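PDB 4QN8: VipE from Legionella pneumophila subsp. pneumophila str. Philadelphia 1, which is an effector protein of unknown molecular function, represented by the N-terminal part of the longer protein and probably acting inside the infected host cell. Local coordinates for residues 3-15 against 51-65. Sequence-based numbering, arbitrary orientation.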
HETATM    1  N   MSE A   3     -13.410  -9.271  12.199  1.00 62.72           N
HETATM    2  CA  MSE A   3     -12.559  -8.233  12.776  1.00 61.10           C
HETATM    3  C   MSE A   3     -11.173  -8.220  12.135  1.00 48.35           C
HETATM    4  O   MSE A   3     -10.632  -9.274  11.788  1.00 50.33           O
HETATM    5  CB  MSE A   3     -12.439  -8.405  14.297  1.00 66.83           C
HETATM    6  CG  MSE A   3     -13.709  -8.045  15.067  1.00 71.87           C
HETATM    7 SE   MSE A   3     -14.120  -6.135  15.029  0.47 73.33          SE
HETATM    8  CE  MSE A   3     -13.050  -5.544  16.552  1.00 44.83           C
ATOM      9  N   PRO A   4     -10.596  -7.020  11.965  1.00 37.04           N
ATOM     10  CA  PRO A   4      -9.242  -6.906  11.404  1.00 30.91           C
ATOM     11  C   PRO A   4      -8.192  -7.431  12.378  1.00 28.00           C
ATOM     12  O   PRO A   4      -8.511  -7.707  13.535  1.00 27.17           O
ATOM     13  CB  PRO A   4      -9.061  -5.396  11.221  1.00 36.03           C
ATOM     14  CG  PRO A   4     -10.041  -4.769  12.169  1.00 39.59           C
ATOM     15  CD  PRO A   4     -11.210  -5.705  12.221  1.00 33.03           C
ATOM     16  N   LEU A   5      -6.953  -7.566  11.912  1.00 21.79           N
ATOM     17  CA  LEU A   5      -5.842  -7.906  12.788  1.00 20.55           C
ATOM     18  C   LEU A   5      -5.690  -6.860  13.883  1.00 20.70           C
ATOM     19  O   LEU A   5      -6.023  -5.685  13.672  1.00 26.47           O
ATOM     20  CB  LEU A   5      -4.547  -7.928  11.985  1.00 20.54           C
ATOM     21  CG  LEU A   5      -4.506  -8.968  10.866  1.00 25.17           C
ATOM     22  CD1 LEU A   5      -3.327  -8.726   9.932  1.00 26.26           C
ATOM     23  CD2 LEU A   5      -4.407 -10.333  11.503  1.00 27.66           C
ATOM     24  N   THR A   6      -5.185  -7.281  15.043  1.00 19.95           N
ATOM     25  CA  THR A   6      -4.926  -6.345  16.134  1.00 24.33           C
ATOM     26  C   THR A   6      -3.929  -5.272  15.692  1.00 25.80           C
ATOM     27  O   THR A   6      -4.101  -4.084  15.985  1.00 26.78           O
ATOM     28  CB  THR A   6      -4.437  -7.072  17.394  1.00 28.09           C
ATOM     29  OG1 THR A   6      -5.447  -8.004  17.812  1.00 30.77           O
ATOM     30  CG2 THR A   6      -4.176  -6.075  18.520  1.00 29.42           C
ATOM     31  N   GLN A   7      -2.899  -5.691  14.960  1.00 24.27           N
ATOM     32  CA  GLN A   7      -1.924  -4.771  14.388  1.00 23.43           C
ATOM     33  C   GLN A   7      -2.623  -3.656  13.594  1.00 22.74           C
ATOM     34  O   GLN A   7      -2.303  -2.472  13.738  1.00 26.23           O
ATOM     35  CB  GLN A   7      -0.981  -5.565  13.478  1.00 29.92           C
ATOM     36  CG  GLN A   7       0.019  -4.733  12.737  1.00 34.63           C
ATOM     37  CD  GLN A   7       0.994  -5.569  11.921  1.00 30.16           C
ATOM     38  OE1 GLN A   7       1.882  -5.022  11.279  1.00 31.58           O
ATOM     39  NE2 GLN A   7       0.840  -6.898  11.960  1.00 31.00           N
ATOM     40  N   THR A   8      -3.594  -4.043  12.774  1.00 20.80           N
ATOM     41  CA  THR A   8      -4.351  -3.089  11.975  1.00 19.87           C
ATOM     42  C   THR A   8      -5.109  -2.120  12.866  1.00 20.23           C
ATOM     43  O   THR A   8      -5.066  -0.907  12.657  1.00 21.20           O
ATOM     44  CB  THR A   8      -5.351  -3.813  11.084  1.00 21.46           C
ATOM     45  OG1 THR A   8      -4.628  -4.489  10.051  1.00 21.20           O
ATOM     46  CG2 THR A   8      -6.349  -2.828  10.448  1.00 21.56           C
ATOM     47  N   GLN A   9      -5.795  -2.658  13.863  1.00 22.39           N
ATOM     48  CA  GLN A   9      -6.584  -1.824  14.766  1.00 22.24           C
ATOM     49  C   GLN A   9      -5.732  -0.772  15.458  1.00 23.54           C
ATOM     50  O   GLN A   9      -6.154   0.378  15.604  1.00 21.00           O
ATOM     51  CB  GLN A   9      -7.280  -2.681  15.823  1.00 20.18           C
ATOM     52  CG  GLN A   9      -8.329  -3.646  15.262  1.00 23.03           C
ATOM     53  CD  GLN A   9      -8.749  -4.687  16.285  1.00 37.45           C
ATOM     54  OE1 GLN A   9      -8.244  -4.707  17.410  1.00 46.33           O
ATOM     55  NE2 GLN A   9      -9.676  -5.556  15.898  1.00 47.58           N
ATOM     56  N   ARG A  10      -4.544  -1.170  15.911  1.00 21.23           N
ATOM     57  CA  ARG A  10      -3.706  -0.251  16.679  1.00 21.36           C
ATOM     58  C   ARG A  10      -3.192   0.845  15.757  1.00 26.40           C
ATOM     59  O   ARG A  10      -3.173   2.013  16.132  1.00 21.28           O
ATOM     60  CB  ARG A  10      -2.549  -0.985  17.357  1.00 20.99           C
ATOM     61  CG  ARG A  10      -3.005  -2.093  18.311  1.00 21.47           C
ATOM     62  CD  ARG A  10      -3.667  -1.538  19.560  1.00 26.23           C
ATOM     63  NE  ARG A  10      -4.305  -2.593  20.346  1.00 25.61           N
ATOM     64  CZ  ARG A  10      -3.665  -3.379  21.208  1.00 32.31           C
ATOM     65  NH1 ARG A  10      -2.358  -3.230  21.416  1.00 26.19           N
ATOM     66  NH2 ARG A  10      -4.332  -4.309  21.876  1.00 29.63           N
ATOM     67  N   LEU A  11      -2.788   0.472  14.546  1.00 21.24           N
ATOM     68  CA  LEU A  11      -2.259   1.458  13.608  1.00 26.60           C
ATOM     69  C   LEU A  11      -3.359   2.388  13.083  1.00 24.61           C
ATOM     70  O   LEU A  11      -3.120   3.585  12.882  1.00 24.39           O
ATOM     71  CB  LEU A  11      -1.472   0.782  12.477  1.00 18.66           C
ATOM     72  CG  LEU A  11      -0.232   0.055  13.015  1.00 25.02           C
ATOM     73  CD1 LEU A  11       0.366  -0.905  12.005  1.00 22.77           C
ATOM     74  CD2 LEU A  11       0.843   1.043  13.456  1.00 27.87           C
ATOM     75  N   ILE A  12      -4.570   1.857  12.906  1.00 22.66           N
ATOM     76  CA  ILE A  12      -5.715   2.701  12.548  1.00 22.29           C
ATOM     77  C   ILE A  12      -6.030   3.647  13.709  1.00 29.05           C
ATOM     78  O   ILE A  12      -6.320   4.829  13.499  1.00 26.46           O
ATOM     79  CB  ILE A  12      -6.966   1.878  12.196  1.00 22.21           C
ATOM     80  CG1 ILE A  12      -6.708   1.013  10.965  1.00 23.21           C
ATOM     81  CG2 ILE A  12      -8.159   2.794  11.933  1.00 24.82           C
ATOM     82  CD1 ILE A  12      -7.011   1.679   9.648  1.00 31.97           C
ATOM     83  N   ASN A  13      -5.970   3.124  14.934  1.00 20.54           N
ATOM     84  CA  ASN A  13      -6.203   3.940  16.111  1.00 21.15           C
ATOM     85  C   ASN A  13      -5.250   5.131  16.137  1.00 25.80           C
ATOM     86  O   ASN A  13      -5.633   6.247  16.490  1.00 28.12           O
ATOM     87  CB  ASN A  13      -6.034   3.105  17.383  1.00 23.00           C
ATOM     88  CG  ASN A  13      -6.130   3.941  18.633  1.00 36.18           C
ATOM     89  OD1 ASN A  13      -7.194   4.485  18.945  1.00 34.71           O
ATOM     90  ND2 ASN A  13      -5.015   4.051  19.365  1.00 38.66           N
ATOM     91  N   THR A  14      -4.002   4.890  15.761  1.00 26.30           N
ATOM     92  CA  THR A  14      -3.000   5.942  15.793  1.00 25.93           C
ATOM     93  C   THR A  14      -3.136   6.866  14.571  1.00 28.37           C
ATOM     94  O   THR A  14      -3.201   8.088  14.707  1.00 29.19           O
ATOM     95  CB  THR A  14      -1.588   5.337  15.875  1.00 27.43           C
ATOM     96  OG1 THR A  14      -1.433   4.690  17.144  1.00 28.33           O
ATOM     97  CG2 THR A  14      -0.509   6.410  15.713  1.00 26.78           C
ATOM     98  N   TYR A  15      -3.230   6.275  13.386  1.00 23.51           N
ATOM     99  CA  TYR A  15      -3.101   7.035  12.148  1.00 26.31           C
ATOM    100  C   TYR A  15      -4.401   7.324  11.385  1.00 29.12           C
ATOM    101  O   TYR A  15      -4.404   8.137  10.458  1.00 29.41           O
ATOM    102  CB  TYR A  15      -2.132   6.304  11.221  1.00 24.41           C
ATOM    103  CG  TYR A  15      -0.705   6.258  11.714  1.00 22.40           C
ATOM    104  CD1 TYR A  15       0.103   7.381  11.650  1.00 26.67           C
ATOM    105  CD2 TYR A  15      -0.153   5.077  12.208  1.00 24.00           C
ATOM    106  CE1 TYR A  15       1.424   7.342  12.073  1.00 27.00           C
ATOM    107  CE2 TYR A  15       1.169   5.030  12.639  1.00 27.49           C
ATOM    108  CZ  TYR A  15       1.947   6.168  12.569  1.00 31.34           C
ATOM    109  OH  TYR A  15       3.259   6.142  12.990  1.00 30.44           O
ATOM    110  N   VAL A  51      -5.763 -16.064   7.678  1.00 33.22           N
ATOM    111  CA  VAL A  51      -5.051 -14.886   8.168  1.00 34.26           C
ATOM    112  C   VAL A  51      -5.549 -14.552   9.577  1.00 35.52           C
ATOM    113  O   VAL A  51      -6.746 -14.354   9.782  1.00 34.76           O
ATOM    114  CB  VAL A  51      -5.297 -13.666   7.262  1.00 34.12           C
ATOM    115  CG1 VAL A  51      -4.521 -12.455   7.766  1.00 35.41           C
ATOM    116  CG2 VAL A  51      -4.910 -13.979   5.818  1.00 39.82           C
ATOM    117  N   SER A  52      -4.634 -14.510  10.544  1.00 31.13           N
ATOM    118  CA  SER A  52      -4.965 -14.158  11.925  1.00 29.50           C
ATOM    119  C   SER A  52      -3.806 -13.420  12.591  1.00 31.40           C
ATOM    120  O   SER A  52      -2.770 -13.168  11.965  1.00 28.60           O
ATOM    121  CB  SER A  52      -5.343 -15.399  12.742  1.00 33.79           C
ATOM    122  OG  SER A  52      -4.242 -16.280  12.886  1.00 33.91           O
ATOM    123  N   ASP A  53      -3.989 -13.061  13.853  1.00 27.37           N
ATOM    124  CA  ASP A  53      -2.951 -12.368  14.609  1.00 23.97           C
ATOM    125  C   ASP A  53      -1.660 -13.175  14.714  1.00 28.57           C
ATOM    126  O   ASP A  53      -0.583 -12.604  14.876  1.00 29.17           O
ATOM    127  CB  ASP A  53      -3.450 -12.062  16.027  1.00 26.60           C
ATOM    128  CG  ASP A  53      -4.269 -10.792  16.103  1.00 28.87           C
ATOM    129  OD1 ASP A  53      -4.406 -10.102  15.068  1.00 23.87           O
ATOM    130  OD2 ASP A  53      -4.758 -10.483  17.215  1.00 29.99           O
ATOM    131  N   SER A  54      -1.775 -14.501  14.648  1.00 25.81           N
ATOM    132  CA  SER A  54      -0.621 -15.373  14.826  1.00 25.63           C
ATOM    133  C   SER A  54      -0.216 -16.017  13.504  1.00 25.69           C
ATOM    134  O   SER A  54       0.661 -16.884  13.477  1.00 27.52           O
ATOM    135  CB  SER A  54      -0.930 -16.470  15.845  1.00 30.71           C
ATOM    136  OG  SER A  54      -1.892 -17.365  15.329  1.00 38.58           O
ATOM    137  N   ASN A  55      -0.862 -15.607  12.417  1.00 27.15           N
ATOM    138  CA  ASN A  55      -0.585 -16.187  11.099  1.00 26.99           C
ATOM    139  C   ASN A  55      -0.804 -15.177   9.985  1.00 28.27           C
ATOM    140  O   ASN A  55      -1.899 -15.099   9.414  1.00 36.13           O
ATOM    141  CB  ASN A  55      -1.455 -17.429  10.857  1.00 25.39           C
ATOM    142  CG  ASN A  55      -0.932 -18.302   9.717  1.00 33.21           C
ATOM    143  OD1 ASN A  55       0.260 -18.627   9.657  1.00 31.84           O
ATOM    144  ND2 ASN A  55      -1.824 -18.682   8.806  1.00 34.70           N
ATOM    145  N   HIS A  56       0.220 -14.380   9.683  1.00 20.80           N
ATOM    146  CA  HIS A  56       0.078 -13.394   8.610  1.00 27.38           C
ATOM    147  C   HIS A  56       1.423 -12.943   8.048  1.00 23.72           C
ATOM    148  O   HIS A  56       2.376 -12.698   8.786  1.00 22.19           O
ATOM    149  CB  HIS A  56      -0.752 -12.180   9.060  1.00 26.64           C
ATOM    150  CG  HIS A  56      -0.125 -11.392  10.172  1.00 27.54           C
ATOM    151  ND1 HIS A  56      -0.496 -11.567  11.492  1.00 21.64           N
ATOM    152  CD2 HIS A  56       0.829 -10.442  10.170  1.00 29.84           C
ATOM    153  CE1 HIS A  56       0.227 -10.756  12.253  1.00 30.15           C
ATOM    154  NE2 HIS A  56       1.029 -10.059  11.481  1.00 31.62           N
ATOM    155  N   SER A  57       1.491 -12.843   6.731  1.00 21.00           N
ATOM    156  CA  SER A  57       2.668 -12.284   6.091  1.00 21.72           C
ATOM    157  C   SER A  57       2.690 -10.777   6.260  1.00 20.62           C
ATOM    158  O   SER A  57       1.707 -10.164   6.710  1.00 20.81           O
ATOM    159  CB  SER A  57       2.679 -12.623   4.602  1.00 18.40           C
ATOM    160  OG  SER A  57       1.659 -11.917   3.927  1.00 19.11           O
ATOM    161  N   LYS A  58       3.808 -10.167   5.880  1.00 23.82           N
ATOM    162  CA  LYS A  58       3.880  -8.707   5.871  1.00 23.95           C
ATOM    163  C   LYS A  58       2.840  -8.096   4.938  1.00 21.48           C
ATOM    164  O   LYS A  58       2.117  -7.174   5.332  1.00 21.46           O
ATOM    165  CB  LYS A  58       5.290  -8.229   5.518  1.00 26.03           C
ATOM    166  CG  LYS A  58       5.435  -6.716   5.479  1.00 25.05           C
ATOM    167  CD  LYS A  58       6.897  -6.333   5.295  1.00 25.36           C
ATOM    168  CE  LYS A  58       7.055  -4.827   5.131  1.00 26.90           C
ATOM    169  NZ  LYS A  58       8.499  -4.469   5.313  1.00 31.22           N
HETATM  170  N   MSE A  59       2.736  -8.605   3.708  1.00 17.88           N
HETATM  171  CA  MSE A  59       1.686  -8.118   2.819  1.00 16.94           C
HETATM  172  C   MSE A  59       0.280  -8.375   3.356  1.00 17.69           C
HETATM  173  O   MSE A  59      -0.593  -7.518   3.201  1.00 19.66           O
HETATM  174  CB  MSE A  59       1.812  -8.639   1.388  1.00 22.01           C
HETATM  175  CG  MSE A  59       0.655  -8.138   0.510  1.00 22.57           C
HETATM  176 SE   MSE A  59       0.554  -6.168   0.484  0.38 37.29          SE
HETATM  177  CE  MSE A  59       2.313  -6.102  -0.278  1.00 14.09           C
ATOM    178  N   ASP A  60       0.051  -9.521   3.998  1.00 21.83           N
ATOM    179  CA  ASP A  60      -1.262  -9.769   4.604  1.00 19.71           C
ATOM    180  C   ASP A  60      -1.627  -8.622   5.547  1.00 16.24           C
ATOM    181  O   ASP A  60      -2.772  -8.168   5.576  1.00 15.43           O
ATOM    182  CB  ASP A  60      -1.262 -11.069   5.413  1.00 17.70           C
ATOM    183  CG  ASP A  60      -1.255 -12.324   4.545  1.00 22.56           C
ATOM    184  OD1 ASP A  60      -1.660 -12.255   3.360  1.00 24.20           O
ATOM    185  OD2 ASP A  60      -0.845 -13.391   5.075  1.00 21.33           O
ATOM    186  N   ALA A  61      -0.652  -8.171   6.330  1.00 17.83           N
ATOM    187  CA  ALA A  61      -0.913  -7.146   7.341  1.00 20.00           C
ATOM    188  C   ALA A  61      -1.191  -5.788   6.706  1.00 20.85           C
ATOM    189  O   ALA A  61      -2.090  -5.055   7.139  1.00 19.49           O
ATOM    190  CB  ALA A  61       0.253  -7.049   8.296  1.00 18.15           C
ATOM    191  N   ILE A  62      -0.403  -5.438   5.694  1.00 18.22           N
ATOM    192  CA  ILE A  62      -0.615  -4.179   4.981  1.00 18.12           C
ATOM    193  C   ILE A  62      -1.971  -4.184   4.265  1.00 15.59           C
ATOM    194  O   ILE A  62      -2.712  -3.194   4.300  1.00 18.13           O
ATOM    195  CB  ILE A  62       0.530  -3.901   3.970  1.00 22.07           C
ATOM    196  CG1 ILE A  62       1.893  -3.929   4.680  1.00 21.23           C
ATOM    197  CG2 ILE A  62       0.293  -2.575   3.251  1.00 21.53           C
ATOM    198  CD1 ILE A  62       3.087  -3.632   3.773  1.00 23.97           C
ATOM    199  N   LYS A  63      -2.302  -5.302   3.618  1.00 18.25           N
ATOM    200  CA  LYS A  63      -3.584  -5.442   2.939  1.00 17.23           C
ATOM    201  C   LYS A  63      -4.718  -5.215   3.924  1.00 20.64           C
ATOM    202  O   LYS A  63      -5.690  -4.515   3.624  1.00 19.45           O
ATOM    203  CB  LYS A  63      -3.722  -6.855   2.347  1.00 20.14           C
ATOM    204  CG  LYS A  63      -3.011  -7.101   1.017  1.00 25.12           C
ATOM    205  CD  LYS A  63      -3.263  -8.558   0.626  1.00 25.02           C
ATOM    206  CE  LYS A  63      -2.608  -8.977  -0.660  1.00 30.99           C
ATOM    207  NZ  LYS A  63      -2.800 -10.449  -0.808  1.00 28.71           N
ATOM    208  N   ASP A  64      -4.590  -5.812   5.103  1.00 18.91           N
ATOM    209  CA  ASP A  64      -5.654  -5.730   6.102  1.00 19.95           C
ATOM    210  C   ASP A  64      -5.867  -4.272   6.508  1.00 17.89           C
ATOM    211  O   ASP A  64      -7.008  -3.814   6.649  1.00 19.57           O
ATOM    212  CB  ASP A  64      -5.318  -6.620   7.305  1.00 21.30           C
ATOM    213  CG  ASP A  64      -6.488  -6.784   8.264  1.00 25.28           C
ATOM    214  OD1 ASP A  64      -7.501  -7.415   7.882  1.00 26.01           O
ATOM    215  OD2 ASP A  64      -6.390  -6.288   9.405  1.00 21.89           O
ATOM    216  N   PHE A  65      -4.766  -3.543   6.676  1.00 19.10           N
ATOM    217  CA  PHE A  65      -4.830  -2.122   7.051  1.00 17.71           C
ATOM    218  C   PHE A  65      -5.521  -1.293   5.976  1.00 18.04           C
ATOM    219  O   PHE A  65      -6.418  -0.502   6.273  1.00 19.27           O
ATOM    220  CB  PHE A  65      -3.423  -1.581   7.294  1.00 17.58           C
ATOM    221  CG  PHE A  65      -3.376  -0.124   7.667  1.00 16.62           C
ATOM    222  CD1 PHE A  65      -3.509   0.270   8.988  1.00 17.69           C
ATOM    223  CD2 PHE A  65      -3.152   0.845   6.694  1.00 17.76           C
ATOM    224  CE1 PHE A  65      -3.435   1.624   9.342  1.00 21.80           C
ATOM    225  CE2 PHE A  65      -3.094   2.189   7.031  1.00 22.07           C
ATOM    226  CZ  PHE A  65      -3.235   2.577   8.362  1.00 15.91           C
TER
HETATM  227  O   HOH W   1      -2.232  -8.463  14.474  1.00 28.84           O
HETATM  228  O   HOH W   2      -1.987  -4.386   9.794  1.00 23.15           O
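V51 CG1 and S52 O both meet L5 CD2, the apolar contact with V51 being loose and the approach to S52 O closer, at 3.3 Å. S52 opens a type I turn that runs to N55. D53, within this turn, turns its carboxylate to the start of helix 6-20. Its OD1 accepts from T6 N (2.9 Å, 168° at the hydrogen) and its OD2 from T6 OG1 (2.6 Å), both on the syn side. Water 1 joins D53 OD1 to Q7 N. L5 holds the N-cap position, and D53 takes T6 N directly and Q7 N through the water, from outside the helix. The helix end would probably stabilise the negative charge. L5 CD1 sits over one face of the H56 ring, offset toward its rim. H56 ND1 donates in the ring plane to S52 O (2.8 Å), which fixes the ring rotation. Q7 reaches past H56 with an extended side chain, and its OE1 accepts a hydrogen bond from T39 N.

S57 and D60 form a capping box at the start of helix 58-69. In this all-helical chain the contact packs the N-terminal helix and the residues before it against helix 58-69 and the loop leading into it. Segments 58-65 and 6-15 cross at -48°, with their axes 9.0 Å apart at closest approach. A61 CB lies 3.7 Å from Q7 NE2, and water 2 joins A61 O to T8 OG1. With CG anti to its own N (chi1 -170°), D64 turns its carboxylate to the start of helix 6-20. There OD2 accepts twice: from L5 N, above the carboxylate plane, and from T8 OG1 (2.6 Å) on the anti lone pair. F65 CE1 packs on I12 CD1 (3.6 Å) and L11 CB, while F38 meets the ring edge-to-face.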